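Local coordinates for protein probable arabinosyltransferase C (Mycobacterium tuberculosis, PDB 3PTY) that polymerises arabinose into cell-wall arabinan as a membrane arabinosyltransferase, of which this chain is the C-terminal, lectin-like carbohydrate-binding domain, at residues R161-V166 with D333-D338; S64-P69 with S135-V140; C275-G280 with V285-K290. All coordinates share one frame; numbering follows the deposited sequence.

How the contacts relate
All three contacts lie within the C-terminal domain of EmbC, and none touches another. Contacts 1 and 2 reach the same antiparallel nine-stranded sheet, with centres about 30 Å apart on opposite sides of the chain's centre. Contact 1, the most central and partly buried, joins that sheet to a loop of the mixed sheet by purely apolar packing on a tryptophan. Contact 2, also partly buried, sits beside the calcium site and combines a serine CH over a phenylalanine ring with a bridging water. Contact 3 lies at the surface, within the chain span that contact 1 brackets, on the edge of the mixed sheet, and adds a salt bridge to its ring packing.

Contact 1 of 3, residues R161-V166 with D333-D338; sequences RAPLLV and DDWFRD. With AFO (octyl alpha-D-arabinofuranoside), chain B.
Leu164 and Trp335 have the nearest CA atoms across the two segments, 8.3 Å apart, so side chains alone bridge the gap and no hydrogen bond crosses it. Segment 161-166 makes an inverse gamma turn centred on Pro163 and then enters strand 164-171. Facing it, 333-338 lies in the loop between strands 322-331 and 341-347 and folds into a type I beta turn from Asp334 to Arg337. Asp334 OD1 accepts a hydrogen bond from the backbone N of Phe336 at 3.1 Å, from above the carboxylate plane, an Asx turn at the start of the beta turn.

Trp335 carries the contact. Its CG stands beside the backbone N and anti to the carbonyl carbon (chi1 -56°), which sends the indole across to the first segment. Pro163 lies over one face near the rim, crossing the indole at about a right angle; its CD is 3.5 Å from Trp335 CZ2 and makes a CH-pi contact with the six-membered ring, 3.9 Å from the centroid. Leu164 uses its two methyls differently: CD1 approaches Trp335 CE3 obliquely at 3.8 Å, while CD2 rests 3.8 Å from Trp335 CB. Tyr330 of strand 322-331 packs on both Leu164 and Trp335, and Arg212 NH1 holds the Trp335 carbonyl O.

Arg337, bent at chi2 and chi3, turns away to the glycoside. The octyl chain meets the guanidinium at its edge, with Arg337 NH2 3.4 Å from AFO C3', and the chain's end, C8', lies 3.5 Å from Asp333 CB. Proline and leucine against one tryptophan thus join the large antiparallel sheet to the mixed sheet, and the same loop supplies Asp333 and Arg337 to the octyl arabinofuranoside pocket, where Val18, Gly19, Asn22 and, from the second subunit, Trp267 also meet the ligand.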
loop_
_atom_site.group_PDB
_atom_site.type_symbol
_atom_site.label_atom_id
_atom_site.label_comp_id
_atom_site.label_asym_id
_atom_site.label_seq_id
_atom_site.Cartn_x
_atom_site.Cartn_y
_atom_site.Cartn_z
ATOM N N ARG A 161 -10.100 0.689 28.560
ATOM C CA ARG A 161 -10.499 -0.524 27.838
ATOM C C ARG A 161 -11.329 -0.207 26.595
ATOM O O ARG A 161 -12.180 0.677 26.622
ATOM C CB ARG A 161 -11.310 -1.451 28.747
ATOM C CG ARG A 161 -10.532 -2.161 29.857
ATOM C CD ARG A 161 -11.497 -3.074 30.632
ATOM N NE ARG A 161 -10.833 -3.987 31.561
ATOM C CZ ARG A 161 -11.164 -4.127 32.843
ATOM N NH1 ARG A 161 -12.163 -3.415 33.356
ATOM N NH2 ARG A 161 -10.504 -4.985 33.614
ATOM N N ALA A 162 -11.082 -0.923 25.503
ATOM C CA ALA A 162 -11.991 -0.886 24.364
ATOM C C ALA A 162 -13.236 -1.682 24.753
ATOM O O ALA A 162 -13.143 -2.620 25.546
ATOM C CB ALA A 162 -11.335 -1.491 23.132
ATOM N N PRO A 163 -14.406 -1.310 24.209
ATOM C CA PRO A 163 -15.650 -2.004 24.564
ATOM C C PRO A 163 -15.821 -3.275 23.734
ATOM O O PRO A 163 -16.889 -3.503 23.167
ATOM C CB PRO A 163 -16.724 -0.989 24.181
ATOM C CG PRO A 163 -16.129 -0.258 23.007
ATOM C CD PRO A 163 -14.631 -0.231 23.226
ATOM N N LEU A 164 -14.774 -4.090 23.668
ATOM C CA LEU A 164 -14.784 -5.273 22.817
ATOM C C LEU A 164 -14.207 -6.466 23.547
ATOM O O LEU A 164 -13.296 -6.320 24.361
ATOM C CB LEU A 164 -13.903 -5.040 21.589
ATOM C CG LEU A 164 -14.228 -3.892 20.633
ATOM C CD1 LEU A 164 -13.089 -3.741 19.637
ATOM C CD2 LEU A 164 -15.544 -4.152 19.916
ATOM N N LEU A 165 -14.725 -7.646 23.229
ATOM C CA LEU A 165 -14.086 -8.890 23.624
ATOM C C LEU A 165 -13.340 -9.348 22.380
ATOM O O LEU A 165 -13.934 -9.484 21.307
ATOM C CB LEU A 165 -15.143 -9.914 24.036
ATOM C CG LEU A 165 -14.745 -11.262 24.650
ATOM C CD1 LEU A 165 -13.962 -12.131 23.670
ATOM C CD2 LEU A 165 -13.976 -11.070 25.937
ATOM N N VAL A 166 -12.036 -9.558 22.509
ATOM C CA VAL A 166 -11.209 -9.826 21.339
ATOM C C VAL A 166 -10.511 -11.168 21.455
ATOM O O VAL A 166 -10.066 -11.557 22.534
ATOM C CB VAL A 166 -10.165 -8.707 21.138
ATOM C CG1 VAL A 166 -9.085 -9.132 20.136
ATOM C CG2 VAL A 166 -10.859 -7.427 20.690
ATOM N N ASP A 333 -14.370 4.768 15.516
ATOM C CA ASP A 333 -15.582 5.070 14.740
ATOM C C ASP A 333 -16.293 3.849 14.150
ATOM O O ASP A 333 -17.473 3.925 13.803
ATOM C CB ASP A 333 -15.251 6.037 13.607
ATOM C CG ASP A 333 -14.530 7.273 14.097
ATOM O OD1 ASP A 333 -13.280 7.271 14.082
ATOM O OD2 ASP A 333 -15.216 8.230 14.515
ATOM N N ASP A 334 -15.574 2.739 14.014
ATOM C CA ASP A 334 -16.155 1.525 13.460
ATOM C C ASP A 334 -15.294 0.352 13.868
ATOM O O ASP A 334 -14.280 0.088 13.235
ATOM C CB ASP A 334 -16.233 1.611 11.926
ATOM C CG ASP A 334 -16.894 0.386 11.296
ATOM O OD1 ASP A 334 -17.168 -0.623 12.014
ATOM O OD2 ASP A 334 -17.140 0.432 10.071
ATOM N N TRP A 335 -15.709 -0.360 14.915
ATOM C CA TRP A 335 -14.878 -1.393 15.520
ATOM C C TRP A 335 -14.670 -2.583 14.603
ATOM O O TRP A 335 -13.842 -3.447 14.883
ATOM C CB TRP A 335 -15.491 -1.888 16.839
ATOM C CG TRP A 335 -15.741 -0.818 17.861
ATOM C CD1 TRP A 335 -16.959 -0.363 18.287
ATOM C CD2 TRP A 335 -14.755 -0.081 18.603
ATOM N NE1 TRP A 335 -16.791 0.613 19.238
ATOM C CE2 TRP A 335 -15.451 0.806 19.451
ATOM C CE3 TRP A 335 -13.361 -0.082 18.630
ATOM C CZ2 TRP A 335 -14.795 1.684 20.315
ATOM C CZ3 TRP A 335 -12.711 0.789 19.490
ATOM C CH2 TRP A 335 -13.430 1.659 20.321
ATOM N N PHE A 336 -15.437 -2.645 13.521
ATOM C CA PHE A 336 -15.348 -3.763 12.592
ATOM C C PHE A 336 -14.607 -3.381 11.308
ATOM O O PHE A 336 -14.517 -4.176 10.380
ATOM C CB PHE A 336 -16.743 -4.304 12.238
ATOM C CG PHE A 336 -17.494 -4.886 13.414
ATOM C CD1 PHE A 336 -18.852 -5.158 13.317
ATOM C CD2 PHE A 336 -16.846 -5.156 14.608
ATOM C CE1 PHE A 336 -19.550 -5.698 14.393
ATOM C CE2 PHE A 336 -17.530 -5.687 15.691
ATOM C CZ PHE A 336 -18.886 -5.959 15.583
ATOM N N ARG A 337 -14.085 -2.165 11.254
ATOM C CA ARG A 337 -13.374 -1.703 10.062
ATOM C C ARG A 337 -11.883 -2.060 10.109
ATOM O O ARG A 337 -11.201 -1.771 11.093
ATOM C CB ARG A 337 -13.563 -0.185 9.901
ATOM C CG ARG A 337 -12.572 0.479 8.956
ATOM C CD ARG A 337 -12.840 0.099 7.529
ATOM N NE ARG A 337 -14.075 0.707 7.056
ATOM C CZ ARG A 337 -14.556 0.556 5.831
ATOM N NH1 ARG A 337 -13.898 -0.183 4.942
ATOM N NH2 ARG A 337 -15.693 1.144 5.498
ATOM N N ASP A 338 -11.388 -2.705 9.053
ATOM C CA ASP A 338 -9.947 -2.893 8.875
ATOM C C ASP A 338 -9.375 -1.575 8.331
ATOM O O ASP A 338 -9.311 -1.363 7.123
ATOM C CB ASP A 338 -9.672 -4.058 7.907
ATOM C CG ASP A 338 -8.213 -4.523 7.935
ATOM O OD1 ASP A 338 -7.423 -3.996 8.744
ATOM O OD2 ASP A 338 -7.857 -5.416 7.143
HETATM C C1 AFO B . -14.618 5.077 2.762
HETATM O O1 AFO B . -15.276 5.106 4.031
HETATM C C2 AFO B . -13.487 6.097 2.830
HETATM O O2 AFO B . -12.256 5.573 2.314
HETATM C C3 AFO B . -13.956 7.295 2.030
HETATM O O3 AFO B . -13.999 8.423 2.898
HETATM C C4 AFO B . -15.370 6.952 1.583
HETATM O O4 AFO B . -15.519 5.535 1.748
HETATM C C5 AFO B . -15.671 7.382 0.149
HETATM O O5 AFO B . -17.093 7.472 -0.034
HETATM C "C1'" AFO B . -16.426 4.268 4.108
HETATM C "C2'" AFO B . -17.164 4.626 5.392
HETATM C "C3'" AFO B . -18.080 3.502 5.872
HETATM C "C4'" AFO B . -18.961 4.021 7.002
HETATM C "C5'" AFO B . -18.332 5.231 7.686
HETATM C "C6'" AFO B . -17.185 4.854 8.620
HETATM C "C7'" AFO B . -16.445 6.100 9.100
HETATM C "C8'" AFO B . -15.367 5.749 10.101
#

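Contact 2 of 3, residues S64-P69 with S135-V140; sequences SEAFTP and SWRAGV
Ser135 sits squarely on the Phe67 ring: its CB lies over the centre of one face, 3.8 Å from the centroid and 13° off the ring normal, a CH-pi contact. The serine hydroxyl occupies the position between backbone N and carbonyl carbon (chi1 65°). There OG is hydrogen-bonded to Asp231 OD2 and to the backbone N of Ile240, while CB meets the ring. The backbones are close here too, with Ser135 CA making a CH...O contact of 3.5 Å to Ala66 O.

Arg137 reaches back to Ala66. Bent at chi3, Arg137 brings its NH2 obliquely to 3.4 Å from Ala66 CB. Water 1 fits between the loops, 2.8 Å from Ala66 O, and also lies close to Ser135 O, while Arg137 NE gives it a weak bond. Ala144 of strand 144-152 packs against Ala66, Phe67 and Ser135.

Strands 63-65 and 133-134 are the outermost strands, within this chain, of the large antiparallel sheet, so this contact joins the loops leaving both. Ser135 is a second-shell residue of the calcium site, hydrogen-bonded through OG to the calcium ligand Asp231, with Asp233 and His238 completing the protein ligands.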
loop_
_atom_site.group_PDB
_atom_site.type_symbol
_atom_site.label_atom_id
_atom_site.label_comp_id
_atom_site.label_asym_id
_atom_site.label_seq_id
_atom_site.Cartn_x
_atom_site.Cartn_y
_atom_site.Cartn_z
ATOM N N SER A 64 -11.042 -30.632 23.618
ATOM C CA SER A 64 -10.206 -30.408 22.461
ATOM C C SER A 64 -10.215 -31.685 21.633
ATOM O O SER A 64 -9.765 -32.733 22.090
ATOM C CB SER A 64 -8.784 -30.076 22.900
ATOM O OG SER A 64 -7.888 -30.173 21.810
ATOM N N GLU A 65 -10.754 -31.603 20.425
ATOM C CA GLU A 65 -10.685 -32.715 19.496
ATOM C C GLU A 65 -9.900 -32.267 18.280
ATOM O O GLU A 65 -10.354 -31.412 17.530
ATOM C CB GLU A 65 -12.089 -33.158 19.085
ATOM C CG GLU A 65 -12.101 -34.252 18.026
ATOM C CD GLU A 65 -13.510 -34.575 17.538
ATOM O OE1 GLU A 65 -14.304 -33.635 17.326
ATOM O OE2 GLU A 65 -13.820 -35.764 17.354
ATOM N N ALA A 66 -8.717 -32.842 18.096
ATOM C CA ALA A 66 -7.840 -32.476 16.992
ATOM C C ALA A 66 -7.511 -30.974 16.930
ATOM O O ALA A 66 -7.224 -30.441 15.861
ATOM C CB ALA A 66 -8.411 -32.977 15.657
ATOM N N PHE A 67 -7.555 -30.303 18.078
ATOM C CA PHE A 67 -6.987 -28.958 18.225
ATOM C C PHE A 67 -5.731 -29.090 19.078
ATOM O O PHE A 67 -5.809 -29.558 20.216
ATOM C CB PHE A 67 -7.959 -28.025 18.951
ATOM C CG PHE A 67 -8.861 -27.224 18.036
ATOM C CD1 PHE A 67 -10.016 -27.784 17.500
ATOM C CD2 PHE A 67 -8.570 -25.900 17.749
ATOM C CE1 PHE A 67 -10.857 -27.039 16.685
ATOM C CE2 PHE A 67 -9.401 -25.149 16.925
ATOM C CZ PHE A 67 -10.543 -25.715 16.394
ATOM N N THR A 68 -4.583 -28.673 18.544
ATOM C CA THR A 68 -3.305 -28.876 19.224
ATOM C C THR A 68 -2.456 -27.604 19.189
ATOM O O THR A 68 -2.662 -26.749 18.334
ATOM C CB THR A 68 -2.504 -30.009 18.549
ATOM O OG1 THR A 68 -2.242 -29.648 17.188
ATOM C CG2 THR A 68 -3.284 -31.319 18.588
ATOM N N PRO A 69 -1.482 -27.489 20.111
ATOM C CA PRO A 69 -0.693 -26.255 20.216
ATOM C C PRO A 69 0.067 -25.930 18.934
ATOM O O PRO A 69 0.325 -24.755 18.662
ATOM C CB PRO A 69 0.282 -26.552 21.363
ATOM C CG PRO A 69 -0.419 -27.575 22.194
ATOM C CD PRO A 69 -1.188 -28.433 21.205
ATOM N N SER A 135 -6.447 -26.255 14.533
ATOM C CA SER A 135 -6.926 -27.497 13.922
ATOM C C SER A 135 -6.263 -27.808 12.584
ATOM O O SER A 135 -6.702 -28.711 11.873
ATOM C CB SER A 135 -8.444 -27.448 13.729
ATOM O OG SER A 135 -8.789 -26.430 12.802
ATOM N N TRP A 136 -5.218 -27.064 12.223
ATOM C CA TRP A 136 -4.518 -27.372 10.982
ATOM C C TRP A 136 -3.678 -28.635 11.140
ATOM O O TRP A 136 -3.138 -28.903 12.215
ATOM C CB TRP A 136 -3.613 -26.227 10.529
ATOM C CG TRP A 136 -2.809 -26.592 9.306
ATOM C CD1 TRP A 136 -3.184 -26.439 8.002
ATOM C CD2 TRP A 136 -1.504 -27.190 9.280
ATOM N NE1 TRP A 136 -2.189 -26.896 7.164
ATOM C CE2 TRP A 136 -1.148 -27.362 7.925
ATOM C CE3 TRP A 136 -0.602 -27.592 10.269
ATOM C CZ2 TRP A 136 0.069 -27.921 7.536
ATOM C CZ3 TRP A 136 0.610 -28.149 9.879
ATOM C CH2 TRP A 136 0.931 -28.306 8.524
ATOM N N ARG A 137 -3.578 -29.405 10.064
ATOM C CA ARG A 137 -2.642 -30.518 10.010
ATOM C C ARG A 137 -2.334 -30.887 8.567
ATOM O O ARG A 137 -3.121 -30.609 7.659
ATOM C CB ARG A 137 -3.184 -31.735 10.765
ATOM C CG ARG A 137 -4.436 -32.347 10.153
ATOM C CD ARG A 137 -5.008 -33.410 11.073
ATOM N NE ARG A 137 -5.106 -32.915 12.445
ATOM C CZ ARG A 137 -5.105 -33.690 13.522
ATOM N NH1 ARG A 137 -5.010 -35.012 13.397
ATOM N NH2 ARG A 137 -5.191 -33.147 14.729
ATOM N N ALA A 138 -1.176 -31.503 8.358
ATOM C CA ALA A 138 -0.843 -32.041 7.051
ATOM C C ALA A 138 -1.412 -33.452 6.950
ATOM O O ALA A 138 -1.803 -34.051 7.958
ATOM C CB ALA A 138 0.677 -32.045 6.835
ATOM N N GLY A 139 -1.467 -33.979 5.733
ATOM C CA GLY A 139 -1.949 -35.332 5.524
ATOM C C GLY A 139 -3.447 -35.472 5.710
ATOM O O GLY A 139 -4.222 -34.645 5.230
ATOM N N VAL A 140 -3.852 -36.525 6.410
ATOM C CA VAL A 140 -5.264 -36.861 6.559
ATOM C C VAL A 140 -6.020 -35.861 7.427
ATOM O O VAL A 140 -5.681 -35.653 8.590
ATOM C CB VAL A 140 -5.444 -38.263 7.156
ATOM C CG1 VAL A 140 -6.924 -38.580 7.329
ATOM C CG2 VAL A 140 -4.762 -39.305 6.271
HETATM O O HOH W 1 -6.838 -31.109 13.221
#

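Contact 3 of 3, residues C275-G280 with V285-K290; sequences CQRPFG and VDETPK. With AFO (octyl alpha-D-arabinofuranoside), chain C.
Arg277 and Glu287 form a side-on salt bridge beside strand 277-278, an outermost strand, within this chain, of the mixed sheet, where the chain loops round before entering strand 291-294. From CB the arginine runs extended as far as NE, with CG anti to the backbone N (chi1 177°). Arg277 CD passes 4.0 Å from Glu287 OE2, and Arg277 NE then donates to that same oxygen at 3.0 Å with an N-H...O angle of 156°, the oxygen using its syn lone pair and lying close to the guanidinium plane. At the tip Arg277 NH2 takes the second oxygen, Glu287 OE1, also at 3.0 Å but less straight and tilted from both planes. The guanidinium and carboxylate planes are 66° apart, consistent with the two bonds being unequal. Val285 CG1 comes obliquely to the same NH2. Two nitrogens on two oxygens restrict rotation of both groups.

Phe279 fills the other half of the contact. Pro289 covers one face of its ring, offset toward the rim, with Pro289 CG 4.2 Å from the Phe279 centroid in a CH-pi contact. At the edge, in the ring plane, the Glu287 carbonyl O faces CE1. Phe264 of strand 262-264 and His281 also meet this ring, the latter edge-to-face.

Toward the start of 275-280, Cys275 is disulfide-bonded to Cys31, and Pro278 CG rests near C5 of an octyl arabinofuranoside that Asn22 of the second subunit also holds. Where the loop closes, water 2 ties two carbonyls together, giving one hydrogen bond to Gly280 O at 2.9 Å and another to Val285 O at 3.1 Å.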
loop_
_atom_site.group_PDB
_atom_site.type_symbol
_atom_site.label_atom_id
_atom_site.label_comp_id
_atom_site.label_asym_id
_atom_site.label_seq_id
_atom_site.Cartn_x
_atom_site.Cartn_y
_atom_site.Cartn_z
ATOM N N CYS A 275 -0.037 15.008 12.423
ATOM C CA CYS A 275 0.836 15.250 13.574
ATOM C C CYS A 275 1.998 14.263 13.672
ATOM O O CYS A 275 2.884 14.431 14.507
ATOM C CB CYS A 275 0.046 15.238 14.891
ATOM S SG CYS A 275 -1.261 16.504 15.038
ATOM N N GLN A 276 1.994 13.223 12.841
ATOM C CA GLN A 276 3.096 12.260 12.855
ATOM C C GLN A 276 4.274 12.765 12.033
ATOM O O GLN A 276 4.087 13.351 10.975
ATOM C CB GLN A 276 2.651 10.891 12.334
ATOM C CG GLN A 276 2.088 9.997 13.422
ATOM C CD GLN A 276 0.889 10.621 14.088
ATOM O OE1 GLN A 276 -0.134 10.850 13.449
ATOM N NE2 GLN A 276 1.008 10.912 15.378
ATOM N N ARG A 277 5.482 12.514 12.521
ATOM C CA ARG A 277 6.704 12.927 11.835
ATOM C C ARG A 277 7.065 11.927 10.744
ATOM O O ARG A 277 7.411 10.783 11.037
ATOM C CB ARG A 277 7.848 13.025 12.850
ATOM C CG ARG A 277 9.225 13.382 12.278
ATOM C CD ARG A 277 10.268 13.315 13.407
ATOM N NE ARG A 277 11.641 13.523 12.956
ATOM C CZ ARG A 277 12.240 14.711 12.909
ATOM N NH1 ARG A 277 11.576 15.808 13.260
ATOM N NH2 ARG A 277 13.498 14.807 12.498
ATOM N N PRO A 278 7.002 12.355 9.475
ATOM C CA PRO A 278 7.285 11.421 8.382
ATOM C C PRO A 278 8.775 11.156 8.284
ATOM O O PRO A 278 9.568 12.093 8.313
ATOM C CB PRO A 278 6.804 12.174 7.128
ATOM C CG PRO A 278 6.042 13.373 7.640
ATOM C CD PRO A 278 6.637 13.689 8.976
ATOM N N PHE A 279 9.151 9.889 8.180
ATOM C CA PHE A 279 10.548 9.536 8.028
ATOM C C PHE A 279 11.016 9.979 6.648
ATOM O O PHE A 279 10.354 9.699 5.644
ATOM C CB PHE A 279 10.749 8.029 8.192
ATOM C CG PHE A 279 12.169 7.594 7.994
ATOM C CD1 PHE A 279 13.117 7.808 8.984
ATOM C CD2 PHE A 279 12.568 7.007 6.806
ATOM C CE1 PHE A 279 14.438 7.422 8.802
ATOM C CE2 PHE A 279 13.885 6.620 6.617
ATOM C CZ PHE A 279 14.821 6.828 7.621
ATOM N N GLY A 280 12.147 10.678 6.608
ATOM C CA GLY A 280 12.715 11.188 5.371
ATOM C C GLY A 280 14.109 11.751 5.618
ATOM O O GLY A 280 14.656 11.597 6.711
ATOM N N VAL A 285 18.499 15.160 7.327
ATOM C CA VAL A 285 18.123 14.491 8.564
ATOM C C VAL A 285 18.493 13.015 8.521
ATOM O O VAL A 285 18.201 12.321 7.549
ATOM C CB VAL A 285 16.622 14.632 8.857
ATOM C CG1 VAL A 285 16.197 13.626 9.922
ATOM C CG2 VAL A 285 16.298 16.062 9.280
ATOM N N ASP A 286 19.155 12.553 9.576
ATOM C CA ASP A 286 19.525 11.159 9.713
ATOM C C ASP A 286 19.030 10.643 11.062
ATOM O O ASP A 286 19.451 11.126 12.115
ATOM C CB ASP A 286 21.047 11.015 9.613
ATOM C CG ASP A 286 21.512 9.588 9.793
ATOM O OD1 ASP A 286 20.779 8.665 9.375
ATOM O OD2 ASP A 286 22.617 9.385 10.347
ATOM N N GLU A 287 18.138 9.660 11.034
ATOM C CA GLU A 287 17.551 9.142 12.264
ATOM C C GLU A 287 16.978 7.750 12.023
ATOM O O GLU A 287 16.942 7.275 10.892
ATOM C CB GLU A 287 16.461 10.089 12.768
ATOM C CG GLU A 287 15.336 10.320 11.756
ATOM C CD GLU A 287 14.369 11.414 12.172
ATOM O OE1 GLU A 287 14.596 12.056 13.222
ATOM O OE2 GLU A 287 13.380 11.634 11.443
ATOM N N THR A 288 16.536 7.104 13.093
ATOM C CA THR A 288 15.999 5.748 13.013
ATOM C C THR A 288 14.474 5.803 13.033
ATOM O O THR A 288 13.894 6.418 13.922
ATOM C CB THR A 288 16.502 4.907 14.199
ATOM O OG1 THR A 288 17.935 4.949 14.234
ATOM C CG2 THR A 288 16.042 3.450 14.081
ATOM N N PRO A 289 13.814 5.182 12.038
ATOM C CA PRO A 289 12.344 5.159 12.063
ATOM C C PRO A 289 11.863 4.224 13.164
ATOM O O PRO A 289 12.503 3.200 13.412
ATOM C CB PRO A 289 11.971 4.597 10.690
ATOM C CG PRO A 289 13.169 3.841 10.230
ATOM C CD PRO A 289 14.377 4.457 10.885
ATOM N N LYS A 290 10.762 4.572 13.821
ATOM C CA LYS A 290 10.288 3.780 14.951
ATOM C C LYS A 290 8.955 3.081 14.686
ATOM O O LYS A 290 8.603 2.127 15.377
ATOM C CB LYS A 290 10.188 4.652 16.203
ATOM C CG LYS A 290 11.562 5.054 16.763
ATOM C CD LYS A 290 11.438 5.796 18.084
ATOM C CE LYS A 290 12.802 5.962 18.753
HETATM C C1 AFO C . 3.427 14.860 3.814
HETATM O O1 AFO C . 3.441 15.977 2.923
HETATM C C2 AFO C . 1.975 14.411 3.935
HETATM O O2 AFO C . 1.836 12.990 3.809
HETATM C C3 AFO C . 1.500 14.896 5.290
HETATM O O3 AFO C . 0.409 15.788 5.088
HETATM C C4 AFO C . 2.675 15.665 5.877
HETATM O O4 AFO C . 3.832 15.285 5.119
HETATM C C5 AFO C . 2.876 15.412 7.370
HETATM O O5 AFO C . 3.645 16.484 7.936
HETATM C "C1'" AFO C . 4.723 16.581 2.769
HETATM C "C2'" AFO C . 4.518 17.902 2.039
HETATM C "C3'" AFO C . 5.790 18.392 1.350
HETATM C "C4'" AFO C . 5.578 19.821 0.863
HETATM C "C5'" AFO C . 4.095 20.131 0.680
HETATM C "C6'" AFO C . 3.510 19.507 -0.585
HETATM C "C7'" AFO C . 1.990 19.651 -0.606
HETATM C "C8'" AFO C . 1.406 19.122 -1.898
HETATM O O HOH W 2 16.420 9.960 8.413
#